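Local atomic coordinates of fluorescence recovery protein (Synechocystis sp., PDB entry 4JDX), a protein that accelerates conversion of the active red form of the orange carotenoid protein back to its orange form, restoring phycobilisome fluorescence after photoprotective quenching. Residues H24-L38 with F61-D75. Sequence-based numbering, arbitrary orientation.
Sequences HALFRKAYQRELDGL and FLSAKRHEIDGKYDD
Tyr73 inserts its ring between Phe27 and Tyr31 and ends on the carboxylate of Glu34. Against Phe27 it goes edge-on, CD1 standing over one face of the phenylalanine with the planes at 69°. Its own face receives Tyr31: CB lies 4.1 Å from the Tyr73 centroid, near the ring normal, as a CH-pi contact, and the Tyr31 edge follows in an offset edge-to-face pair. Lys72 CG lies over the opposite face. Tyr73 OH donates to Glu34 OE1 at 2.8 Å, arriving from above the carboxylate plane. With an alanine at Tyr73, Glu34 OE1 would probably lose this donor and a gap would open between Phe27 and Tyr31.

Helices 17-47 and 53-70 form an antiparallel helical hairpin, segments 24-38 and 61-70 running at 177°; Tyr73, centre of an inverse gamma turn, lies in the loop after helix 53-70 and packs back on 24-38. The axes of these helical segments come no closer than 12.1 Å, so long side chains bridge the space. Glu34, its CG anti to the backbone N (chi1 -169°) and its chain extended, reaches a salt-bridge network: OE2 meets Lys72 NZ at 2.8 Å and Lys65 NZ at 3.3 Å. Lys72 also pairs with Glu90; the two lysines probably offset the nearby like charge of Glu68. Ile69 packs CG1 against the Glu34 carboxylate and sets CG2 in plane at the Tyr31 edge, 3.6 Å from CE1. Farther along, Leu38 CD1 touches Phe61 CE2 at 3.5 Å, while Leu38 also packs on Leu55 of the second subunit. At the other end, His24 NE2 donates to the anti lone pair of Asp75 OD1 over 3.3 Å, tilted somewhat from the imidazole plane.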
loop_
_atom_site.group_PDB
_atom_site.type_symbol
_atom_site.label_atom_id
_atom_site.label_comp_id
_atom_site.label_asym_id
_atom_site.label_seq_id
_atom_site.Cartn_x
_atom_site.Cartn_y
_atom_site.Cartn_z
ATOM N N HIS A 24 7.380 -8.372 -27.528
ATOM C CA HIS A 24 8.105 -8.014 -26.314
ATOM C C HIS A 24 8.197 -6.503 -26.171
ATOM O O HIS A 24 8.001 -5.957 -25.083
ATOM C CB HIS A 24 9.514 -8.611 -26.336
ATOM C CG HIS A 24 9.550 -10.088 -26.099
ATOM N ND1 HIS A 24 10.608 -10.879 -26.497
ATOM C CD2 HIS A 24 8.665 -10.918 -25.501
ATOM C CE1 HIS A 24 10.369 -12.132 -26.158
ATOM N NE2 HIS A 24 9.196 -12.183 -25.550
ATOM N N ALA A 25 8.493 -5.830 -27.278
ATOM C CA ALA A 25 8.652 -4.383 -27.275
ATOM C C ALA A 25 7.317 -3.720 -26.959
ATOM O O ALA A 25 7.269 -2.662 -26.329
ATOM C CB ALA A 25 9.182 -3.906 -28.620
ATOM N N LEU A 26 6.235 -4.354 -27.392
ATOM C CA LEU A 26 4.899 -3.823 -27.163
ATOM C C LEU A 26 4.459 -4.088 -25.725
ATOM O O LEU A 26 3.750 -3.281 -25.125
ATOM C CB LEU A 26 3.900 -4.432 -28.148
ATOM C CG LEU A 26 2.463 -3.936 -27.995
ATOM C CD1 LEU A 26 2.422 -2.409 -27.975
ATOM C CD2 LEU A 26 1.588 -4.494 -29.110
ATOM N N PHE A 27 4.889 -5.223 -25.177
ATOM C CA PHE A 27 4.631 -5.547 -23.776
ATOM C C PHE A 27 5.219 -4.481 -22.864
ATOM O O PHE A 27 4.536 -3.948 -21.993
ATOM C CB PHE A 27 5.242 -6.904 -23.411
ATOM C CG PHE A 27 4.290 -8.063 -23.538
ATOM C CD1 PHE A 27 3.105 -7.941 -24.240
ATOM C CD2 PHE A 27 4.581 -9.276 -22.939
ATOM C CE1 PHE A 27 2.235 -9.009 -24.348
ATOM C CE2 PHE A 27 3.713 -10.345 -23.044
ATOM C CZ PHE A 27 2.540 -10.211 -23.748
ATOM N N ARG A 28 6.494 -4.176 -23.069
ATOM C CA ARG A 28 7.181 -3.184 -22.256
ATOM C C ARG A 28 6.501 -1.824 -22.381
ATOM O O ARG A 28 6.343 -1.108 -21.397
ATOM C CB ARG A 28 8.646 -3.086 -22.679
ATOM C CG ARG A 28 9.439 -4.357 -22.420
ATOM C CD ARG A 28 10.916 -4.162 -22.715
ATOM N NE ARG A 28 11.193 -4.140 -24.150
ATOM C CZ ARG A 28 11.649 -5.173 -24.855
ATOM N NH1 ARG A 28 11.896 -6.341 -24.275
ATOM N NH2 ARG A 28 11.863 -5.038 -26.157
ATOM N N LYS A 29 6.094 -1.483 -23.598
ATOM C CA LYS A 29 5.415 -0.221 -23.859
ATOM C C LYS A 29 4.136 -0.129 -23.029
ATOM O O LYS A 29 3.901 0.863 -22.340
ATOM C CB LYS A 29 5.072 -0.117 -25.343
ATOM C CG LYS A 29 4.768 1.287 -25.825
ATOM C CD LYS A 29 4.342 1.266 -27.283
ATOM C CE LYS A 29 4.490 2.625 -27.938
ATOM N NZ LYS A 29 5.758 2.730 -28.716
ATOM N N ALA A 30 3.319 -1.176 -23.102
ATOM C CA ALA A 30 2.069 -1.247 -22.355
ATOM C C ALA A 30 2.349 -1.193 -20.858
ATOM O O ALA A 30 1.648 -0.516 -20.104
ATOM C CB ALA A 30 1.323 -2.530 -22.701
ATOM N N TYR A 31 3.381 -1.918 -20.442
ATOM C CA TYR A 31 3.806 -1.944 -19.050
ATOM C C TYR A 31 4.066 -0.529 -18.546
ATOM O O TYR A 31 3.609 -0.150 -17.465
ATOM C CB TYR A 31 5.063 -2.805 -18.898
ATOM C CG TYR A 31 5.674 -2.768 -17.515
ATOM C CD1 TYR A 31 4.991 -3.269 -16.419
ATOM C CD2 TYR A 31 6.939 -2.236 -17.308
ATOM C CE1 TYR A 31 5.547 -3.236 -15.155
ATOM C CE2 TYR A 31 7.501 -2.201 -16.049
ATOM C CZ TYR A 31 6.802 -2.701 -14.979
ATOM O OH TYR A 31 7.364 -2.667 -13.725
ATOM N N GLN A 32 4.793 0.254 -19.337
ATOM C CA GLN A 32 5.084 1.635 -18.979
ATOM C C GLN A 32 3.802 2.458 -18.920
ATOM O O GLN A 32 3.659 3.333 -18.066
ATOM C CB GLN A 32 6.066 2.249 -19.976
ATOM C CG GLN A 32 7.461 1.645 -19.899
ATOM C CD GLN A 32 8.150 1.940 -18.580
ATOM O OE1 GLN A 32 7.917 2.981 -17.970
ATOM N NE2 GLN A 32 8.999 1.023 -18.130
ATOM N N ARG A 33 2.868 2.166 -19.821
ATOM C CA ARG A 33 1.595 2.875 -19.844
ATOM C C ARG A 33 0.803 2.578 -18.576
ATOM O O ARG A 33 0.095 3.441 -18.057
ATOM C CB ARG A 33 0.770 2.473 -21.067
ATOM C CG ARG A 33 1.348 2.915 -22.399
ATOM C CD ARG A 33 0.267 2.915 -23.458
ATOM N NE ARG A 33 0.734 3.410 -24.752
ATOM C CZ ARG A 33 0.803 2.690 -25.871
ATOM N NH1 ARG A 33 0.440 1.415 -25.894
ATOM N NH2 ARG A 33 1.240 3.256 -26.983
ATOM N N GLU A 34 0.922 1.351 -18.081
ATOM C CA GLU A 34 0.187 0.941 -16.896
ATOM C C GLU A 34 0.774 1.594 -15.646
ATOM O O GLU A 34 0.047 1.916 -14.706
ATOM C CB GLU A 34 0.194 -0.581 -16.750
ATOM C CG GLU A 34 -0.763 -1.079 -15.686
ATOM C CD GLU A 34 -0.973 -2.577 -15.730
ATOM O OE1 GLU A 34 -0.091 -3.292 -16.251
ATOM O OE2 GLU A 34 -2.028 -3.037 -15.244
ATOM N N LEU A 35 2.089 1.787 -15.639
ATOM C CA LEU A 35 2.751 2.481 -14.544
ATOM C C LEU A 35 2.262 3.920 -14.467
ATOM O O LEU A 35 1.951 4.426 -13.389
ATOM C CB LEU A 35 4.267 2.474 -14.732
ATOM C CG LEU A 35 4.966 1.114 -14.719
ATOM C CD1 LEU A 35 6.473 1.300 -14.892
ATOM C CD2 LEU A 35 4.648 0.336 -13.446
ATOM N N ASP A 36 2.200 4.575 -15.620
ATOM C CA ASP A 36 1.764 5.963 -15.687
ATOM C C ASP A 36 0.340 6.114 -15.166
ATOM O O ASP A 36 0.045 7.026 -14.391
ATOM C CB ASP A 36 1.865 6.486 -17.121
ATOM C CG ASP A 36 3.299 6.724 -17.554
ATOM O OD1 ASP A 36 4.163 6.915 -16.673
ATOM O OD2 ASP A 36 3.563 6.724 -18.773
ATOM N N GLY A 37 -0.540 5.211 -15.583
ATOM C CA GLY A 37 -1.921 5.247 -15.142
ATOM C C GLY A 37 -2.018 4.978 -13.653
ATOM O O GLY A 37 -2.697 5.698 -12.923
ATOM N N LEU A 38 -1.323 3.937 -13.205
ATOM C CA LEU A 38 -1.325 3.552 -11.800
ATOM C C LEU A 38 -0.894 4.721 -10.928
ATOM O O LEU A 38 -1.576 5.091 -9.972
ATOM C CB LEU A 38 -0.375 2.378 -11.569
ATOM C CG LEU A 38 -0.229 1.954 -10.105
ATOM C CD1 LEU A 38 -1.598 1.652 -9.511
ATOM C CD2 LEU A 38 0.702 0.755 -9.975
ATOM N N PHE A 61 -5.641 -1.393 -2.755
ATOM C CA PHE A 61 -5.573 -1.189 -4.198
ATOM C C PHE A 61 -4.160 -1.431 -4.731
ATOM O O PHE A 61 -3.978 -2.159 -5.706
ATOM C CB PHE A 61 -6.041 0.227 -4.546
ATOM C CG PHE A 61 -5.834 0.602 -5.988
ATOM C CD1 PHE A 61 -6.719 0.186 -6.963
ATOM C CD2 PHE A 61 -4.754 1.380 -6.365
ATOM C CE1 PHE A 61 -6.527 0.531 -8.286
ATOM C CE2 PHE A 61 -4.560 1.729 -7.686
ATOM C CZ PHE A 61 -5.447 1.305 -8.647
ATOM N N LEU A 62 -3.166 -0.821 -4.090
ATOM C CA LEU A 62 -1.768 -0.993 -4.490
ATOM C C LEU A 62 -1.316 -2.443 -4.368
ATOM O O LEU A 62 -0.659 -2.973 -5.263
ATOM C CB LEU A 62 -0.852 -0.114 -3.638
ATOM C CG LEU A 62 -0.677 1.333 -4.092
ATOM C CD1 LEU A 62 -0.045 2.158 -2.980
ATOM C CD2 LEU A 62 0.165 1.393 -5.363
ATOM N N SER A 63 -1.656 -3.072 -3.248
ATOM C CA SER A 63 -1.287 -4.462 -3.015
ATOM C C SER A 63 -1.780 -5.325 -4.165
ATOM O O SER A 63 -1.061 -6.191 -4.662
ATOM C CB SER A 63 -1.893 -4.973 -1.706
ATOM O OG SER A 63 -1.221 -4.459 -0.559
ATOM N N ALA A 64 -3.012 -5.066 -4.587
ATOM C CA ALA A 64 -3.675 -5.879 -5.596
ATOM C C ALA A 64 -3.128 -5.571 -6.983
ATOM O O ALA A 64 -2.767 -6.478 -7.734
ATOM C CB ALA A 64 -5.180 -5.638 -5.556
ATOM N N LYS A 65 -3.066 -4.286 -7.316
ATOM C CA LYS A 65 -2.625 -3.864 -8.639
ATOM C C LYS A 65 -1.173 -4.263 -8.863
ATOM O O LYS A 65 -0.762 -4.526 -9.991
ATOM C CB LYS A 65 -2.784 -2.351 -8.809
ATOM C CG LYS A 65 -3.199 -1.931 -10.213
ATOM C CD LYS A 65 -4.623 -2.369 -10.525
ATOM C CE LYS A 65 -5.118 -1.794 -11.846
ATOM N NZ LYS A 65 -4.273 -2.211 -12.999
ATOM N N ARG A 66 -0.402 -4.319 -7.783
ATOM C CA ARG A 66 1.007 -4.674 -7.877
ATOM C C ARG A 66 1.180 -6.166 -8.151
ATOM O O ARG A 66 2.072 -6.570 -8.900
ATOM C CB ARG A 66 1.744 -4.296 -6.594
ATOM C CG ARG A 66 3.221 -4.632 -6.634
ATOM C CD ARG A 66 3.998 -3.909 -5.552
ATOM N NE ARG A 66 5.410 -4.284 -5.560
ATOM C CZ ARG A 66 6.350 -3.696 -4.827
ATOM N NH1 ARG A 66 6.038 -2.691 -4.022
ATOM N NH2 ARG A 66 7.606 -4.111 -4.903
ATOM N N HIS A 67 0.325 -6.980 -7.543
ATOM C CA HIS A 67 0.392 -8.425 -7.725
ATOM C C HIS A 67 -0.098 -8.797 -9.120
ATOM O O HIS A 67 0.443 -9.697 -9.761
ATOM C CB HIS A 67 -0.449 -9.147 -6.670
ATOM C CG HIS A 67 -0.354 -10.640 -6.746
ATOM N ND1 HIS A 67 -1.441 -11.441 -7.023
ATOM C CD2 HIS A 67 0.700 -11.475 -6.593
ATOM C CE1 HIS A 67 -1.061 -12.707 -7.030
ATOM N NE2 HIS A 67 0.233 -12.754 -6.772
ATOM N N GLU A 68 -1.131 -8.097 -9.571
ATOM C CA GLU A 68 -1.677 -8.274 -10.910
ATOM C C GLU A 68 -0.593 -8.032 -11.953
ATOM O O GLU A 68 -0.371 -8.852 -12.844
ATOM C CB GLU A 68 -2.823 -7.284 -11.129
ATOM C CG GLU A 68 -3.421 -7.292 -12.527
ATOM C CD GLU A 68 -4.404 -6.160 -12.742
ATOM O OE1 GLU A 68 -4.803 -5.524 -11.745
ATOM O OE2 GLU A 68 -4.775 -5.900 -13.905
ATOM N N ILE A 69 0.080 -6.896 -11.818
ATOM C CA ILE A 69 1.099 -6.470 -12.771
ATOM C C ILE A 69 2.310 -7.399 -12.787
ATOM O O ILE A 69 2.886 -7.660 -13.843
ATOM C CB ILE A 69 1.566 -5.035 -12.459
ATOM C CG1 ILE A 69 0.454 -4.041 -12.808
ATOM C CG2 ILE A 69 2.851 -4.702 -13.219
ATOM C CD1 ILE A 69 0.759 -2.608 -12.427
ATOM N N ASP A 70 2.691 -7.898 -11.617
ATOM C CA ASP A 70 3.845 -8.781 -11.501
ATOM C C ASP A 70 3.731 -9.978 -12.442
ATOM O O ASP A 70 4.738 -10.474 -12.947
ATOM C CB ASP A 70 3.997 -9.278 -10.059
ATOM C CG ASP A 70 4.527 -8.208 -9.121
ATOM O OD1 ASP A 70 5.139 -7.233 -9.604
ATOM O OD2 ASP A 70 4.337 -8.353 -7.895
ATOM N N GLY A 71 2.504 -10.432 -12.685
ATOM C CA GLY A 71 2.282 -11.627 -13.480
ATOM C C GLY A 71 1.406 -11.413 -14.702
ATOM O O GLY A 71 0.978 -12.378 -15.335
ATOM N N LYS A 72 1.147 -10.155 -15.047
ATOM C CA LYS A 72 0.235 -9.840 -16.145
ATOM C C LYS A 72 0.869 -10.033 -17.522
ATOM O O LYS A 72 0.202 -10.458 -18.464
ATOM C CB LYS A 72 -0.278 -8.401 -16.027
ATOM C CG LYS A 72 -1.064 -7.941 -17.245
ATOM C CD LYS A 72 -1.493 -6.492 -17.131
ATOM C CE LYS A 72 -2.827 -6.361 -16.423
ATOM N NZ LYS A 72 -3.410 -5.008 -16.613
ATOM N N TYR A 73 2.154 -9.715 -17.637
ATOM C CA TYR A 73 2.827 -9.730 -18.932
ATOM C C TYR A 73 3.505 -11.068 -19.204
ATOM O O TYR A 73 4.728 -11.157 -19.296
ATOM C CB TYR A 73 3.820 -8.568 -19.013
ATOM C CG TYR A 73 3.118 -7.231 -18.937
ATOM C CD1 TYR A 73 2.620 -6.621 -20.080
ATOM C CD2 TYR A 73 2.915 -6.597 -17.719
ATOM C CE1 TYR A 73 1.961 -5.411 -20.017
ATOM C CE2 TYR A 73 2.257 -5.385 -17.648
ATOM C CZ TYR A 73 1.781 -4.798 -18.801
ATOM O OH TYR A 73 1.124 -3.591 -18.743
ATOM N N ASP A 74 2.682 -12.102 -19.342
ATOM C CA ASP A 74 3.156 -13.455 -19.587
ATOM C C ASP A 74 3.268 -13.707 -21.091
ATOM O O ASP A 74 2.273 -13.645 -21.813
ATOM C CB ASP A 74 2.186 -14.453 -18.953
ATOM C CG ASP A 74 2.725 -15.864 -18.939
ATOM O OD1 ASP A 74 3.782 -16.113 -19.553
ATOM O OD2 ASP A 74 2.081 -16.733 -18.315
ATOM N N ASP A 75 4.480 -13.996 -21.556
ATOM C CA ASP A 75 4.745 -14.122 -22.987
ATOM C C ASP A 75 4.625 -15.565 -23.474
ATOM O O ASP A 75 4.905 -15.857 -24.638
ATOM C CB ASP A 75 6.144 -13.589 -23.311
ATOM C CG ASP A 75 7.246 -14.491 -22.794
ATOM O OD1 ASP A 75 8.344 -14.487 -23.388
ATOM O OD2 ASP A 75 7.015 -15.206 -21.798
#